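Local structure of 450aa long hypothetical fmu protein (Pyrococcus horikoshii, 2YXL) at residues K417-P422 and G427-W432. The protein probably transfers a methyl group from S-adenosylmethionine to carbon 5 of cytosine in RNA. Residues are numbered along the deposited sequence; the frame is centred on the assembly and turned at random.
Sequences KSPYDP and GTMRAW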
ATOM      1  N   LYS A 417       1.886 -20.822  13.252  1.00 37.40           N
ATOM      2  CA  LYS A 417       1.505 -21.649  12.102  1.00 37.40           C
ATOM      3  C   LYS A 417       0.334 -21.065  11.304  1.00 37.05           C
ATOM      4  O   LYS A 417       0.423 -20.930  10.084  1.00 37.33           O
ATOM      5  CB  LYS A 417       1.219 -23.095  12.525  1.00 37.55           C
ATOM      6  CG  LYS A 417       1.766 -24.158  11.554  1.00 38.44           C
ATOM      7  CD  LYS A 417       0.758 -24.600  10.477  1.00 39.43           C
ATOM      8  CE  LYS A 417       0.883 -23.819   9.162  1.00 40.08           C
ATOM      9  NZ  LYS A 417       2.207 -23.958   8.478  1.00 40.59           N
ATOM     10  N   SER A 418      -0.751 -20.711  11.986  1.00 36.51           N
ATOM     11  CA  SER A 418      -1.946 -20.208  11.305  1.00 36.06           C
ATOM     12  C   SER A 418      -1.917 -18.704  11.050  1.00 35.73           C
ATOM     13  O   SER A 418      -1.440 -17.946  11.890  1.00 35.80           O
ATOM     14  CB  SER A 418      -3.204 -20.583  12.081  1.00 35.92           C
ATOM     15  OG  SER A 418      -3.517 -21.942  11.867  1.00 36.17           O
ATOM     16  N   PRO A 419      -2.461 -18.263   9.898  1.00 35.37           N
ATOM     17  CA  PRO A 419      -3.016 -19.087   8.828  1.00 35.04           C
ATOM     18  C   PRO A 419      -2.101 -19.236   7.608  1.00 34.81           C
ATOM     19  O   PRO A 419      -2.485 -19.867   6.622  1.00 34.72           O
ATOM     20  CB  PRO A 419      -4.274 -18.307   8.443  1.00 35.09           C
ATOM     21  CG  PRO A 419      -3.941 -16.837   8.785  1.00 35.06           C
ATOM     22  CD  PRO A 419      -2.669 -16.834   9.611  1.00 35.24           C
ATOM     23  N   TYR A 420      -0.902 -18.665   7.674  1.00 34.56           N
ATOM     24  CA  TYR A 420      -0.021 -18.623   6.511  1.00 34.38           C
ATOM     25  C   TYR A 420       1.121 -19.638   6.578  1.00 34.36           C
ATOM     26  O   TYR A 420       0.967 -20.716   7.150  1.00 34.52           O
ATOM     27  CB  TYR A 420       0.494 -17.197   6.270  1.00 34.02           C
ATOM     28  CG  TYR A 420      -0.603 -16.163   6.112  1.00 33.88           C
ATOM     29  CD1 TYR A 420      -0.793 -15.170   7.076  1.00 33.85           C
ATOM     30  CD2 TYR A 420      -1.458 -16.178   5.004  1.00 33.30           C
ATOM     31  CE1 TYR A 420      -1.800 -14.214   6.940  1.00 33.57           C
ATOM     32  CE2 TYR A 420      -2.468 -15.229   4.859  1.00 33.09           C
ATOM     33  CZ  TYR A 420      -2.632 -14.248   5.831  1.00 33.55           C
ATOM     34  OH  TYR A 420      -3.625 -13.304   5.699  1.00 33.33           O
ATOM     35  N   ASP A 421       2.259 -19.288   5.986  1.00 34.46           N
ATOM     36  CA  ASP A 421       3.372 -20.218   5.817  1.00 34.50           C
ATOM     37  C   ASP A 421       4.559 -19.914   6.737  1.00 34.45           C
ATOM     38  O   ASP A 421       4.631 -18.826   7.310  1.00 34.39           O
ATOM     39  CB  ASP A 421       3.807 -20.232   4.348  1.00 34.58           C
ATOM     40  CG  ASP A 421       2.786 -20.902   3.442  1.00 34.76           C
ATOM     41  OD1 ASP A 421       1.744 -21.383   3.947  1.00 34.83           O
ATOM     42  OD2 ASP A 421       3.026 -20.951   2.221  1.00 35.14           O
ATOM     43  N   PRO A 422       5.483 -20.883   6.899  1.00 34.47           N
ATOM     44  CA  PRO A 422       6.672 -20.632   7.710  1.00 34.50           C
ATOM     45  C   PRO A 422       7.599 -19.617   7.054  1.00 34.58           C
ATOM     46  O   PRO A 422       7.736 -19.605   5.828  1.00 34.53           O
ATOM     47  CB  PRO A 422       7.365 -22.001   7.762  1.00 34.47           C
ATOM     48  CG  PRO A 422       6.335 -22.989   7.333  1.00 34.42           C
ATOM     49  CD  PRO A 422       5.472 -22.259   6.368  1.00 34.49           C
ATOM     50  N   GLY A 427       9.331 -20.651  13.434  1.00 35.29           N
ATOM     51  CA  GLY A 427       8.520 -19.989  14.454  1.00 34.86           C
ATOM     52  C   GLY A 427       7.939 -18.683  13.940  1.00 34.62           C
ATOM     53  O   GLY A 427       6.990 -18.145  14.519  1.00 34.49           O
ATOM     54  N   THR A 428       8.525 -18.172  12.856  1.00 34.24           N
ATOM     55  CA  THR A 428       8.039 -16.961  12.202  1.00 33.98           C
ATOM     56  C   THR A 428       7.126 -17.320  11.034  1.00 33.78           C
ATOM     57  O   THR A 428       7.200 -18.424  10.490  1.00 33.78           O
ATOM     58  CB  THR A 428       9.196 -16.050  11.698  1.00 34.08           C
ATOM     59  OG1 THR A 428       9.931 -16.711  10.658  1.00 33.80           O
ATOM     60  CG2 THR A 428      10.133 -15.672  12.841  1.00 33.85           C
ATOM     61  N   MET A 429       6.277 -16.374  10.650  1.00 33.45           N
ATOM     62  CA  MET A 429       5.266 -16.618   9.634  1.00 33.04           C
ATOM     63  C   MET A 429       5.344 -15.584   8.519  1.00 32.98           C
ATOM     64  O   MET A 429       5.599 -14.407   8.772  1.00 32.87           O
ATOM     65  CB  MET A 429       3.878 -16.614  10.276  1.00 33.04           C
ATOM     66  CG  MET A 429       2.743 -17.051   9.364  1.00 32.53           C
ATOM     67  SD  MET A 429       1.234 -17.407  10.280  1.00 32.68           S
ATOM     68  CE  MET A 429       0.797 -15.788  10.917  1.00 32.28           C
ATOM     69  N   ARG A 430       5.131 -16.040   7.288  1.00 32.92           N
ATOM     70  CA  ARG A 430       5.100 -15.159   6.125  1.00 33.04           C
ATOM     71  C   ARG A 430       3.841 -15.364   5.283  1.00 32.94           C
ATOM     72  O   ARG A 430       3.389 -16.496   5.087  1.00 33.06           O
ATOM     73  CB  ARG A 430       6.339 -15.361   5.253  1.00 32.96           C
ATOM     74  CG  ARG A 430       7.583 -14.646   5.746  1.00 33.31           C
ATOM     75  CD  ARG A 430       8.736 -14.868   4.784  1.00 33.43           C
ATOM     76  NE  ARG A 430       9.873 -13.999   5.069  1.00 34.65           N
ATOM     77  CZ  ARG A 430      10.253 -12.969   4.315  1.00 35.64           C
ATOM     78  NH1 ARG A 430       9.588 -12.660   3.207  1.00 36.31           N
ATOM     79  NH2 ARG A 430      11.311 -12.247   4.665  1.00 35.61           N
ATOM     80  N   ALA A 431       3.281 -14.255   4.805  1.00 32.71           N
ATOM     81  CA  ALA A 431       2.221 -14.274   3.806  1.00 32.41           C
ATOM     82  C   ALA A 431       2.817 -13.867   2.467  1.00 32.35           C
ATOM     83  O   ALA A 431       3.734 -13.040   2.406  1.00 32.02           O
ATOM     84  CB  ALA A 431       1.096 -13.329   4.197  1.00 32.36           C
ATOM     85  N   TRP A 432       2.299 -14.466   1.399  1.00 32.31           N
ATOM     86  CA  TRP A 432       2.762 -14.192   0.044  1.00 32.24           C
ATOM     87  C   TRP A 432       1.582 -13.959  -0.895  1.00 32.21           C
ATOM     88  O   TRP A 432       0.579 -14.675  -0.814  1.00 32.52           O
ATOM     89  CB  TRP A 432       3.606 -15.355  -0.475  1.00 32.20           C
ATOM     90  CG  TRP A 432       4.904 -15.542   0.244  1.00 32.26           C
ATOM     91  CD1 TRP A 432       5.167 -16.440   1.240  1.00 32.09           C
ATOM     92  CD2 TRP A 432       6.124 -14.823   0.019  1.00 32.10           C
ATOM     93  NE1 TRP A 432       6.475 -16.325   1.649  1.00 32.11           N
ATOM     94  CE2 TRP A 432       7.085 -15.340   0.917  1.00 31.94           C
ATOM     95  CE3 TRP A 432       6.498 -13.791  -0.853  1.00 31.94           C
ATOM     96  CZ2 TRP A 432       8.399 -14.860   0.970  1.00 32.09           C
ATOM     97  CZ3 TRP A 432       7.805 -13.316  -0.804  1.00 31.98           C
ATOM     98  CH2 TRP A 432       8.739 -13.850   0.103  1.00 32.19           C
TER
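Asp421 and Arg430 form the hydrogen-bonded pair of a short antiparallel beta hairpin, strands 421-422 and 429-431, appended to the methyltransferase sheet where strand 429-431 pairs with strand 441-447. The backbone bonds run from Arg430 N to Asp421 O, 2.8 Å, and from Asp421 N to Arg430 O, 3.1 Å. One residue on, Pro422 and Met429 form a non-hydrogen-bonded pair, with Pro422 CA making a CA-H...O contact to Thr428 O.

Before the hairpin the chain bends through a cis peptide at Pro419, and Met429 reaches into this bend. Met429 CG lies anti to its backbone N (chi1 -172°), and a bend at chi3 brings Met429 CE against Pro419 CD, 3.8 Å, the two side chains crossing at about a right angle. The sulfur receives a weak hydrogen bond from Tyr420 N, with Tyr420 N to Met429 SD 3.6 Å.

Tyr420 offers both ring faces to apolar groups. Ala431 CB sits almost centrally over one, 3.8 Å from the ring centroid and 8° off the normal, a textbook CH-pi contact; Pro419 CG lies on the opposite face, nearer the rim, and Met429 CE is at the edge. The phenol hydroxyl is hydrogen-bonded to Glu246, at helix 246-255. A leucine in place of Tyr420 would probably leave Ala431 CB without its aromatic face and Glu246 without this hydroxyl partner.

On the face carrying Asp421 and Arg430, Asp421 forms a salt bridge with Arg435, and the buried Arg430 one with Glu398. The side chain of Ala431 is about 9 Å from that of the predicted nucleophile Cys390. The chemistry implies strands joined by two backbone bonds and by Ala431 and Met429 packed against Tyr420, with the salt bridges tying the hairpin to its surroundings.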